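Side-chain contacts in hydrogen peroxide-inducible genes activator (Corynebacterium glutamicum, PDB 6G1D), which senses hydrogen peroxide and, as a LysR-type transcription factor, probably switches peroxide-defence genes through a helix-turn-helix DNA-binding domain joined to a peroxide-sensing domain: residues L15-T20 / P39-A44; A22-K25 / T29-T32; L119-E124 / L303-Q308; A143-G148 / P162-I167; A149-M154 / S290-E295. The protein carries 1 engineered substitution. One frame throughout, in Å; residues are numbered along the deposited sequence. Where two conformers were deposited one is given.

Interaction 1. Residues L15-T20 / P39-A44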
# COMPACT_ATOMS: atom_id res chain seq x y z
N LEU B 15 -33.58 6.64 -17.92
CA LEU B 15 -32.20 6.67 -17.48
C LEU B 15 -31.49 5.36 -17.76
O LEU B 15 -30.32 5.39 -18.17
CB LEU B 15 -32.10 7.05 -16.00
CG LEU B 15 -32.54 8.51 -15.67
CD1 LEU B 15 -32.38 8.74 -14.17
CD2 LEU B 15 -31.74 9.52 -16.44
N ARG B 16 -32.17 4.22 -17.55
CA ARG B 16 -31.57 2.91 -17.87
C ARG B 16 -31.23 2.85 -19.35
O ARG B 16 -30.13 2.44 -19.73
CB ARG B 16 -32.47 1.74 -17.48
CG ARG B 16 -32.51 1.54 -15.96
CD ARG B 16 -33.09 0.27 -15.39
NE ARG B 16 -34.53 0.35 -15.13
CZ ARG B 16 -35.13 0.68 -13.97
NH1 ARG B 16 -34.46 0.96 -12.83
NH2 ARG B 16 -36.47 0.67 -13.94
N THR B 17 -32.13 3.30 -20.21
CA THR B 17 -31.85 3.35 -21.63
C THR B 17 -30.61 4.17 -21.95
O THR B 17 -29.75 3.73 -22.70
CB THR B 17 -33.06 3.87 -22.45
OG1 THR B 17 -34.04 2.86 -22.51
CG2 THR B 17 -32.67 4.25 -23.87
N PHE B 18 -30.53 5.37 -21.39
CA PHE B 18 -29.36 6.23 -21.63
C PHE B 18 -28.05 5.56 -21.19
O PHE B 18 -27.08 5.54 -21.92
CB PHE B 18 -29.57 7.57 -20.88
CG PHE B 18 -28.36 8.44 -20.80
CD1 PHE B 18 -27.54 8.66 -21.90
CD2 PHE B 18 -28.06 9.11 -19.60
CE1 PHE B 18 -26.45 9.50 -21.81
CE2 PHE B 18 -26.95 9.91 -19.51
CZ PHE B 18 -26.17 10.10 -20.62
N VAL B 19 -28.04 5.05 -19.98
CA VAL B 19 -26.83 4.48 -19.39
C VAL B 19 -26.39 3.24 -20.20
O VAL B 19 -25.22 3.08 -20.52
CB VAL B 19 -27.06 4.18 -17.90
CG1 VAL B 19 -26.01 3.26 -17.32
CG2 VAL B 19 -27.13 5.49 -17.10
N THR B 20 -27.38 2.43 -20.50
CA THR B 20 -27.11 1.24 -21.31
C THR B 20 -26.47 1.44 -22.79
O THR B 20 -25.44 0.95 -23.32
CB THR B 20 -28.39 0.43 -21.43
OG1 THR B 20 -28.79 -0.01 -20.14
CG2 THR B 20 -28.16 -0.76 -22.28
N PRO B 39 -36.85 0.20 -31.85
CA PRO B 39 -37.76 1.35 -31.80
C PRO B 39 -38.12 1.82 -30.38
O PRO B 39 -38.11 3.03 -30.13
CB PRO B 39 -39.02 0.85 -32.56
CG PRO B 39 -38.53 -0.22 -33.48
CD PRO B 39 -37.29 -0.81 -32.84
N SER B 40 -38.40 0.89 -29.45
CA SER B 40 -38.70 1.26 -28.05
C SER B 40 -37.55 1.96 -27.36
O SER B 40 -37.74 2.95 -26.63
CB SER B 40 -39.10 0.03 -27.21
OG SER B 40 -40.40 -0.41 -27.59
N LEU B 41 -36.34 1.45 -27.59
CA LEU B 41 -35.12 2.05 -27.07
C LEU B 41 -34.97 3.47 -27.58
O LEU B 41 -34.72 4.37 -26.80
CB LEU B 41 -33.90 1.23 -27.48
CG LEU B 41 -32.57 1.68 -26.85
CD1 LEU B 41 -32.35 1.12 -25.45
CD2 LEU B 41 -31.44 1.33 -27.83
N SER B 42 -35.09 3.66 -28.90
CA SER B 42 -34.93 5.00 -29.49
C SER B 42 -36.01 5.99 -29.00
O SER B 42 -35.70 7.13 -28.75
CB SER B 42 -34.90 4.92 -31.02
OG SER B 42 -36.18 4.68 -31.52
N GLN B 43 -37.25 5.52 -28.83
CA GLN B 43 -38.35 6.33 -28.27
C GLN B 43 -38.05 6.80 -26.84
O GLN B 43 -38.29 7.94 -26.52
CB GLN B 43 -39.68 5.56 -28.24
CG GLN B 43 -40.85 6.45 -27.74
CD GLN B 43 -41.73 5.91 -26.58
OE1 GLN B 43 -42.56 5.01 -26.80
NE2 GLN B 43 -41.60 6.51 -25.35
N ALA B 44 -37.54 5.91 -26.00
CA ALA B 44 -37.15 6.25 -24.64
C ALA B 44 -36.01 7.27 -24.63
O ALA B 44 -36.05 8.24 -23.86
CB ALA B 44 -36.74 5.00 -23.86
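T17 overlaps L41 and A44 together: with 73 Å² covered it supplies about half of the 151 Å² buried between residues 15-20 and 39-44, and its two branches divide the work. The methyl CG2 leans on the leucine; its closest approach is to L41 CD1 at 3.5 Å. The same methyl also lies 3.6 Å from L41 O, so it packs against the helix backbone as well as the side chain. The hydroxyl branch is turned beside the backbone N (chi1 -74°), and T17 OG1 comes 3.7 Å from A44 CB, a van der Waals contact between hydroxyl oxygen and methyl. L41 does not aim CB straight at the other helix. With CG anti to its own backbone N (chi1 -173°), the chain swings CD1 in over T17, and the two side chains cross obliquely. A44, one turn further on, adds its methyl alone, which fits beside the threonine branch point. The small side chains of T17 and A44 are consistent with the close approach of the helices, the CA atoms of T17 and L41 being 6.5 Å apart. One turn beyond T17, T20 OG1 bonds back to R16 O (2.8 Å) from above the carbonyl plane, sharing that oxygen with T20 N. The contact joins helix 12-24 to helix 38-52 in the buried core of the LysR-family helix-turn-helix domain. L34 of the intervening turn packs on both T17 and L41, A30 of helix 27-33 touches L41, and helix 68-95 covers another part of helix 12-24 through L15, R16 and V19.

Interaction 2. Residues A22-K25 / T29-T32; sequences AECK and TAAT
C24 reaches from the last turn of helix 12-24 to the start of the next helix, and its two side-chain atoms make all the closest contacts between residues 22-25 and 29-32. Its CB sits against both partners: the methyl T29 CG2 lies 4.0 Å from C24 CB, and A30 CB is 4.2 Å from the same atom. From there SG turns beside the backbone N and anti to the carbonyl carbon (chi1 -64°). This places the sulfur over the backbone of the second helix, with C24 SG 3.9 Å from T29 CG2 and 4.0 Å from A30 CA. Both neighbours of the sulfur are carbon atoms.

Helices 12-24 and 27-33 are consecutive in the LysR-family helix-turn-helix domain, joined by a tight connection. K25, the first residue past helix 12-24, has positive phi (60°), the chain turns sharply within a few residues, and the CA atoms of C24 and A30 lie 5.7 Å apart.

T29 meets the cysteine with its methyl branch, CG2 being anti to its backbone N, while OG1 is turned beside that N. One turn along, T32 OG1 donates to T29 O at 2.7 Å, tilted 32° from the carbonyl plane. A30 is the buried member of the group: T20 and I21 of helix 12-24 touch its methyl, whereas T29 lies at the exposed margin.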
# COMPACT_ATOMS: atom_id res chain seq x y z
N ALA B 22 -24.90 4.25 -23.52
CA ALA B 22 -23.56 4.85 -23.26
C ALA B 22 -22.49 3.79 -23.03
O ALA B 22 -21.37 3.94 -23.50
CB ALA B 22 -23.60 5.79 -22.06
N GLU B 23 -22.84 2.77 -22.25
CA GLU B 23 -22.02 1.58 -21.98
C GLU B 23 -21.83 0.54 -23.13
O GLU B 23 -20.73 0.04 -23.31
CB GLU B 23 -22.44 0.93 -20.66
CG GLU B 23 -22.11 1.82 -19.47
CD GLU B 23 -22.77 1.39 -18.17
OE1 GLU B 23 -23.52 0.40 -18.15
OE2 GLU B 23 -22.53 2.07 -17.15
N CYS B 24 -22.89 0.22 -23.87
CA CYS B 24 -22.84 -0.73 -25.01
C CYS B 24 -22.28 -0.18 -26.31
O CYS B 24 -21.73 -0.95 -27.11
CB CYS B 24 -24.24 -1.31 -25.30
SG CYS B 24 -24.90 -2.28 -23.94
N LYS B 25 -22.48 1.12 -26.54
CA LYS B 25 -22.03 1.82 -27.77
C LYS B 25 -22.67 1.25 -29.07
O LYS B 25 -22.16 1.46 -30.19
CB LYS B 25 -20.49 1.80 -27.88
CG LYS B 25 -19.75 2.32 -26.65
CD LYS B 25 -19.88 3.84 -26.50
CE LYS B 25 -18.83 4.56 -27.33
NZ LYS B 25 -17.42 4.33 -26.88
N THR B 29 -27.37 -3.87 -29.38
CA THR B 29 -26.86 -4.52 -28.17
C THR B 29 -27.57 -3.94 -26.95
O THR B 29 -27.99 -4.68 -26.05
CB THR B 29 -25.34 -4.30 -28.02
OG1 THR B 29 -24.66 -4.84 -29.16
CG2 THR B 29 -24.79 -4.95 -26.74
N ALA B 30 -27.76 -2.61 -26.93
CA ALA B 30 -28.39 -1.96 -25.78
C ALA B 30 -29.83 -2.44 -25.63
O ALA B 30 -30.29 -2.74 -24.52
CB ALA B 30 -28.33 -0.43 -25.89
N ALA B 31 -30.52 -2.54 -26.75
CA ALA B 31 -31.92 -2.95 -26.76
C ALA B 31 -32.07 -4.38 -26.27
O ALA B 31 -32.99 -4.69 -25.51
CB ALA B 31 -32.52 -2.81 -28.18
N THR B 32 -31.20 -5.26 -26.73
CA THR B 32 -31.23 -6.69 -26.31
C THR B 32 -30.90 -6.77 -24.83
O THR B 32 -31.51 -7.54 -24.12
CB THR B 32 -30.28 -7.57 -27.14
OG1 THR B 32 -28.94 -7.08 -26.99
CG2 THR B 32 -30.66 -7.56 -28.62

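Interaction 3. Residues L119-E124 / L303-Q308; sequences LSIVDE and LQRAFQ
I121 on helix 111-125 packs against R305 and A306 on helix 293-316, a helix-to-helix contact within the LysR substrate-binding domain, whose fold is that of the periplasmic binding proteins. The isoleucine brings 73 Å² of the 134 Å² buried, and its conformation spreads it over both partners. CG1 stands beside the backbone N (chi1 -71°) and the chain continues extended through chi2 at 168°, carrying CD1 to the second helix, where I121 CD1 lies 4.1 Å from A306 N. The other branch, CG2, is anti to the backbone N and approaches the arginine end instead, 3.9 Å from R305 NH1.

R305 leaves its helix with CG beside the backbone N, runs on extended at chi2, then bends at chi3 (52°). The bend brings the guanidinium back alongside I121, so that the isoleucine carbons lie over one of its faces. The aliphatic root of the arginine takes part too, with R305 CB 4.1 Å from I121 CD1. Beyond this apolar cover, the charged end of R305 is held by a salt bridge from NH1 to E125, just past residues 119-124.

A306 contributes little surface, but I114 and S117 of helix 111-125 also touch it, and I302 and E309 of helix 293-316 also touch I121. Above the guanidinium plane, I121 CD1 stands at 4.0 Å, displaced toward the rim of the group.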
# COMPACT_ATOMS: atom_id res chain seq x y z
N LEU B 119 -23.35 -20.90 4.17
CA LEU B 119 -24.00 -20.54 2.91
C LEU B 119 -25.06 -21.55 2.47
O LEU B 119 -26.06 -21.17 1.89
CB LEU B 119 -22.97 -20.34 1.79
CG LEU B 119 -22.08 -19.09 1.98
CD1 LEU B 119 -20.96 -19.04 0.97
CD2 LEU B 119 -22.88 -17.85 1.82
N SER B 120 -24.85 -22.82 2.74
CA SER B 120 -25.81 -23.87 2.39
C SER B 120 -27.08 -23.77 3.27
O SER B 120 -28.19 -23.90 2.75
CB SER B 120 -25.16 -25.27 2.51
OG SER B 120 -26.11 -26.26 2.25
N ILE B 121 -26.92 -23.52 4.57
CA ILE B 121 -28.05 -23.29 5.46
C ILE B 121 -28.88 -22.08 5.03
O ILE B 121 -30.11 -22.10 5.00
CB ILE B 121 -27.58 -23.06 6.91
CG1 ILE B 121 -27.08 -24.39 7.48
CG2 ILE B 121 -28.71 -22.53 7.78
CD1 ILE B 121 -26.33 -24.25 8.77
N VAL B 122 -28.19 -21.00 4.71
CA VAL B 122 -28.81 -19.77 4.27
C VAL B 122 -29.55 -19.99 2.97
O VAL B 122 -30.67 -19.55 2.83
CB VAL B 122 -27.75 -18.64 4.15
CG1 VAL B 122 -28.16 -17.53 3.19
CG2 VAL B 122 -27.43 -18.12 5.55
N ASP B 123 -28.93 -20.63 1.99
CA ASP B 123 -29.55 -20.88 0.69
C ASP B 123 -30.87 -21.67 0.83
O ASP B 123 -31.87 -21.32 0.18
CB ASP B 123 -28.57 -21.61 -0.25
CG ASP B 123 -29.21 -22.05 -1.56
OD1 ASP B 123 -29.54 -21.21 -2.43
OD2 ASP B 123 -29.40 -23.26 -1.73
N GLU B 124 -30.87 -22.69 1.69
CA GLU B 124 -32.05 -23.52 1.91
C GLU B 124 -33.10 -22.88 2.84
O GLU B 124 -34.28 -22.92 2.52
CB GLU B 124 -31.62 -24.92 2.41
CG GLU B 124 -32.75 -25.92 2.60
CD GLU B 124 -32.29 -27.36 2.80
OE1 GLU B 124 -32.95 -28.24 2.21
OE2 GLU B 124 -31.29 -27.62 3.51
N LEU B 303 -24.60 -19.65 12.43
CA LEU B 303 -23.16 -19.82 12.58
C LEU B 303 -22.81 -20.93 13.58
O LEU B 303 -21.86 -21.65 13.35
CB LEU B 303 -22.48 -18.50 12.96
CG LEU B 303 -22.56 -17.42 11.88
CD1 LEU B 303 -22.02 -16.09 12.43
CD2 LEU B 303 -21.78 -17.85 10.64
N GLN B 304 -23.56 -21.06 14.68
CA GLN B 304 -23.31 -22.15 15.62
C GLN B 304 -23.58 -23.51 14.99
O GLN B 304 -22.82 -24.49 15.22
CB GLN B 304 -24.14 -21.99 16.88
CG GLN B 304 -23.70 -20.77 17.72
CD GLN B 304 -24.65 -20.54 18.87
OE1 GLN B 304 -25.89 -20.57 18.69
NE2 GLN B 304 -24.10 -20.34 20.05
N ARG B 305 -24.64 -23.58 14.16
CA ARG B 305 -24.93 -24.81 13.43
C ARG B 305 -23.86 -25.10 12.37
O ARG B 305 -23.41 -26.23 12.23
CB ARG B 305 -26.34 -24.78 12.81
CG ARG B 305 -27.48 -24.80 13.81
CD ARG B 305 -28.81 -24.45 13.17
NE ARG B 305 -29.07 -25.27 11.98
CZ ARG B 305 -29.88 -24.94 10.97
NH1 ARG B 305 -30.57 -23.79 10.96
NH2 ARG B 305 -30.02 -25.77 9.94
N ALA B 306 -23.46 -24.08 11.64
CA ALA B 306 -22.40 -24.21 10.64
C ALA B 306 -21.10 -24.72 11.23
O ALA B 306 -20.44 -25.56 10.63
CB ALA B 306 -22.15 -22.87 9.92
N PHE B 307 -20.74 -24.24 12.40
CA PHE B 307 -19.54 -24.69 13.08
C PHE B 307 -19.64 -26.17 13.45
O PHE B 307 -18.68 -26.91 13.30
CB PHE B 307 -19.23 -23.84 14.32
CG PHE B 307 -18.02 -24.31 15.08
CD1 PHE B 307 -16.76 -24.26 14.49
CD2 PHE B 307 -18.15 -24.86 16.36
CE1 PHE B 307 -15.64 -24.72 15.18
CE2 PHE B 307 -17.04 -25.31 17.05
CZ PHE B 307 -15.79 -25.24 16.46
N GLN B 308 -20.80 -26.58 13.97
CA GLN B 308 -21.01 -28.01 14.31
C GLN B 308 -20.83 -28.91 13.10
O GLN B 308 -20.26 -29.99 13.22
CB GLN B 308 -22.39 -28.26 14.95
CG GLN B 308 -22.52 -27.75 16.38
CD GLN B 308 -21.37 -28.20 17.30
OE1 GLN B 308 -21.14 -29.40 17.49
NE2 GLN B 308 -20.63 -27.24 17.85

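Interaction 4. Residues A143-G148 / P162-I167; sequences ALLRDG and PGMKEI
M164 and L145 carry most of the contact, with 63 Å² and 33 Å² covered, and R146 adds a smaller share. M164 projects from the start of strand 164-179 toward the end of helix 138-147. Its chain is bent at chi2 (-56°) and then straightens at chi3, which carries the terminal methyl onto the helix. There M164 CE lies 3.7 Å from L145 CB, while the sulfur packs on one branch of the leucine, M164 SD being 3.8 Å from L145 CD2. The thioether lies across the leucine from CB to CD2. R146 meets the same methyl mainly through its backbone, with R146 N 3.9 Å from M164 CE. Its guanidinium turns back over its own helix, where A143 CB lies above one face. V285 of strand 267-287 touches both L145 and M164, joining the helix end to the sheet. G148, the first residue to leave helical angles, has positive phi and bonds back into the last turn, a Schellman motif. A helix end laid over the strands of a mixed sheet is the alpha/beta layering of the periplasmic-binding-protein fold, to which the LysR substrate-binding domain belongs.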
# COMPACT_ATOMS: atom_id res chain seq x y z
N ALA B 143 -13.08 -1.48 11.93
CA ALA B 143 -13.21 -0.16 11.28
C ALA B 143 -14.42 -0.13 10.31
O ALA B 143 -15.19 0.83 10.29
CB ALA B 143 -11.92 0.22 10.57
N LEU B 144 -14.58 -1.21 9.54
CA LEU B 144 -15.71 -1.33 8.62
C LEU B 144 -17.05 -1.36 9.40
O LEU B 144 -18.04 -0.79 8.97
CB LEU B 144 -15.58 -2.59 7.72
CG LEU B 144 -14.38 -2.54 6.72
CD1 LEU B 144 -14.05 -3.94 6.20
CD2 LEU B 144 -14.57 -1.56 5.54
N LEU B 145 -17.06 -2.03 10.55
CA LEU B 145 -18.25 -2.07 11.41
C LEU B 145 -18.60 -0.69 11.91
O LEU B 145 -19.75 -0.30 11.87
CB LEU B 145 -18.01 -3.00 12.62
CG LEU B 145 -19.09 -3.86 13.32
CD1 LEU B 145 -20.04 -4.57 12.38
CD2 LEU B 145 -18.41 -4.86 14.23
N ARG B 146 -17.60 0.04 12.40
CA ARG B 146 -17.83 1.39 12.90
C ARG B 146 -18.36 2.31 11.79
O ARG B 146 -19.25 3.11 12.07
CB ARG B 146 -16.59 1.96 13.60
CG ARG B 146 -15.43 2.46 12.81
CD ARG B 146 -14.66 3.57 13.54
NE ARG B 146 -13.41 3.83 12.82
CZ ARG B 146 -12.20 3.33 13.12
NH1 ARG B 146 -11.99 2.53 14.17
NH2 ARG B 146 -11.16 3.63 12.33
N ASP B 147 -17.87 2.17 10.56
CA ASP B 147 -18.29 3.03 9.43
C ASP B 147 -19.59 2.57 8.77
O ASP B 147 -20.11 3.25 7.88
CB ASP B 147 -17.23 3.06 8.30
CG ASP B 147 -15.88 3.60 8.76
OD1 ASP B 147 -15.84 4.41 9.72
OD2 ASP B 147 -14.87 3.19 8.16
N GLY B 148 -20.12 1.42 9.17
CA GLY B 148 -21.34 0.88 8.60
C GLY B 148 -21.15 0.13 7.29
O GLY B 148 -22.11 -0.23 6.67
N PRO B 162 -15.12 -0.44 21.95
CA PRO B 162 -16.15 0.13 22.82
C PRO B 162 -17.58 0.27 22.35
O PRO B 162 -18.50 0.14 23.22
CB PRO B 162 -15.55 1.50 23.22
CG PRO B 162 -14.69 1.84 22.08
CD PRO B 162 -14.01 0.51 21.77
N GLY B 163 -17.87 0.57 21.09
CA GLY B 163 -19.30 0.74 20.71
C GLY B 163 -20.06 -0.55 20.33
O GLY B 163 -20.97 -0.46 19.51
N MET B 164 -19.51 -1.72 20.61
CA MET B 164 -19.95 -2.96 19.98
C MET B 164 -20.65 -3.88 20.97
O MET B 164 -20.36 -3.84 22.15
CB MET B 164 -18.75 -3.70 19.37
CG MET B 164 -17.97 -2.90 18.34
SD MET B 164 -18.93 -2.28 16.99
CE MET B 164 -17.62 -1.53 16.02
N LYS B 165 -21.60 -4.68 20.48
CA LYS B 165 -22.12 -5.82 21.23
C LYS B 165 -21.49 -7.10 20.67
O LYS B 165 -21.17 -7.17 19.50
CB LYS B 165 -23.64 -5.93 21.15
CG LYS B 165 -24.40 -4.83 21.88
CD LYS B 165 -25.82 -5.22 22.26
CE LYS B 165 -26.83 -4.06 22.14
NZ LYS B 165 -28.17 -4.61 21.75
N GLU B 166 -21.38 -8.11 21.51
CA GLU B 166 -20.77 -9.38 21.18
C GLU B 166 -21.74 -10.51 21.49
O GLU B 166 -22.27 -10.57 22.61
CB GLU B 166 -19.52 -9.56 22.03
CG GLU B 166 -18.48 -8.47 21.82
CD GLU B 166 -17.23 -8.65 22.63
OE1 GLU B 166 -17.24 -9.39 23.63
OE2 GLU B 166 -16.23 -8.03 22.24
N ILE B 167 -21.96 -11.40 20.53
CA ILE B 167 -22.72 -12.62 20.76
C ILE B 167 -21.71 -13.78 20.75
O ILE B 167 -21.14 -14.04 19.70
CB ILE B 167 -23.79 -12.88 19.68
CG1 ILE B 167 -24.74 -11.69 19.54
CG2 ILE B 167 -24.62 -14.10 20.08
CD1 ILE B 167 -25.65 -11.78 18.33

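Interaction 5. Residues A149-M154 / S290-E295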
# COMPACT_ATOMS: atom_id res chain seq x y z
N ALA B 149 -19.90 -0.15 6.89
CA ALA B 149 -19.64 -0.82 5.61
C ALA B 149 -19.87 -2.32 5.69
O ALA B 149 -20.01 -2.95 4.66
CB ALA B 149 -18.21 -0.54 5.13
N ILE B 150 -19.85 -2.88 6.90
CA ILE B 150 -20.40 -4.22 7.15
C ILE B 150 -21.38 -4.14 8.30
O ILE B 150 -21.34 -3.21 9.11
CB ILE B 150 -19.31 -5.28 7.43
CG1 ILE B 150 -18.65 -5.05 8.80
CG2 ILE B 150 -18.26 -5.28 6.33
CD1 ILE B 150 -17.44 -5.91 9.09
N ASP B 151 -22.25 -5.14 8.38
CA ASP B 151 -23.31 -5.22 9.40
C ASP B 151 -22.89 -5.97 10.66
O ASP B 151 -23.19 -5.57 11.80
CB ASP B 151 -24.56 -5.87 8.80
CG ASP B 151 -25.16 -5.03 7.61
OD1 ASP B 151 -25.45 -5.67 6.56
OD2 ASP B 151 -25.45 -3.77 7.69
N VAL B 152 -22.20 -7.09 10.45
CA VAL B 152 -21.73 -7.92 11.55
C VAL B 152 -20.33 -8.43 11.21
O VAL B 152 -19.96 -8.49 10.04
CB VAL B 152 -22.66 -9.12 11.83
CG1 VAL B 152 -23.97 -8.67 12.36
CG2 VAL B 152 -22.85 -9.99 10.61
N ALA B 153 -19.57 -8.81 12.23
CA ALA B 153 -18.26 -9.38 12.03
C ALA B 153 -18.09 -10.62 12.90
O ALA B 153 -18.36 -10.58 14.10
CB ALA B 153 -17.20 -8.36 12.33
N MET B 154 -17.56 -11.65 12.31
CA MET B 154 -17.27 -12.85 13.01
C MET B 154 -15.77 -12.88 13.31
O MET B 154 -15.00 -12.95 12.44
CB MET B 154 -17.69 -14.03 12.17
CG MET B 154 -17.50 -15.37 12.81
SD MET B 154 -18.02 -16.74 11.77
CE MET B 154 -17.09 -17.99 12.48
N SER B 290 -27.29 -0.65 16.76
CA SER B 290 -28.13 -1.34 15.80
C SER B 290 -29.47 -1.74 16.43
O SER B 290 -29.55 -2.07 17.61
CB SER B 290 -27.43 -2.60 15.26
OG SER B 290 -28.24 -3.32 14.36
N SER B 291 -30.52 -1.69 15.61
CA SER B 291 -31.83 -2.15 16.03
C SER B 291 -32.08 -3.58 15.56
O SER B 291 -33.15 -4.13 15.80
CB SER B 291 -32.89 -1.23 15.46
OG SER B 291 -32.77 -1.19 14.05
N ARG B 292 -31.08 -4.22 14.94
CA ARG B 292 -31.25 -5.55 14.34
C ARG B 292 -30.75 -6.69 15.23
O ARG B 292 -30.47 -7.80 14.74
CB ARG B 292 -30.57 -5.57 12.98
CG ARG B 292 -31.03 -4.50 12.01
CD ARG B 292 -30.24 -4.51 10.72
NE ARG B 292 -30.58 -5.69 9.94
CZ ARG B 292 -29.97 -6.07 8.82
NH1 ARG B 292 -29.01 -5.34 8.27
NH2 ARG B 292 -30.40 -7.17 8.20
N ALA B 293 -30.69 -6.47 16.55
CA ALA B 293 -30.27 -7.51 17.50
C ALA B 293 -30.95 -8.86 17.21
O ALA B 293 -30.29 -9.90 17.21
CB ALA B 293 -30.61 -7.07 18.92
N GLU B 294 -32.27 -8.83 16.99
CA GLU B 294 -33.05 -10.05 16.83
C GLU B 294 -32.60 -10.84 15.60
O GLU B 294 -32.46 -12.04 15.68
CB GLU B 294 -34.55 -9.74 16.76
CG GLU B 294 -35.45 -10.91 17.10
CD GLU B 294 -36.93 -10.65 16.86
OE1 GLU B 294 -37.28 -9.92 15.90
OE2 GLU B 294 -37.76 -11.19 17.62
N GLU B 295 -32.40 -10.17 14.48
CA GLU B 295 -31.87 -10.80 13.27
C GLU B 295 -30.43 -11.32 13.44
O GLU B 295 -30.13 -12.40 12.97
CB GLU B 295 -31.82 -9.84 12.09
CG GLU B 295 -33.13 -9.44 11.50
CD GLU B 295 -32.93 -8.42 10.40
OE1 GLU B 295 -32.57 -8.81 9.27
OE2 GLU B 295 -33.13 -7.21 10.70
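A salt-bridge network of D151, R292 and E295 ties the lead-in to strand 152-156 to the start of helix 293-316, at the surface of the LysR substrate-binding domain. R292 occupies the N-cap position of that helix and is the link between the two acids. Across the contact it offers NH1: R292 NH1 is 3.9 Å from D151 OD2, a long salt bridge, and the carboxylate and guanidinium planes are 71° apart. The two segments bury just 53 Å² between them. Much closer is the grip on E295, one turn into the helix. The arginine chain, bent at chi3 (70°), presents its NE side to the glutamate, so that R292 NE bonds E295 OE2 at 3.1 Å and R292 NH2 bonds E295 OE1 at 2.9 Å. Both bonds are nearly straight and lie close to the guanidinium plane, yet they meet the carboxylate from above its own plane. This side-on pair fixes the rotation of the guanidinium and leaves NH1 directed to the aspartate. The backbone of R292 is held as well: S290 OG accepts from R292 N at 3.0 Å, an ST turn ahead of the helix. Each acid also has a backbone partner, D151 OD1 taking T103 N and E295 OE1 taking L98 N. The network thus spans the region where strand 100-106, beside strand 152-156 in the sheet, meets helix 293-316, and L102 of that strand packs on both D151 and R292.

The five contacts fall into two groups. Interactions 1 and 2, centres 9 Å apart, share helix 12-24 and meet through A30: T20 CG2 lies 3.6 Å from A30 CB, and L41 CD2 packs on the same methyl. Together they join three successive helices of the DNA-binding domain. Interactions 3, 4 and 5 belong to the substrate-binding domain, with nearest atoms at least about 22 Å from the first group. The centres of interactions 4 and 5 are likewise 9 Å apart, and the two abut where helix 138-147 leads into strand 152-156, L145 CD1 being 3.3 Å from D151 O. Interaction 3 shares helix 293-316 with interaction 5, their centres about 17 Å apart, and L303 packs on M154.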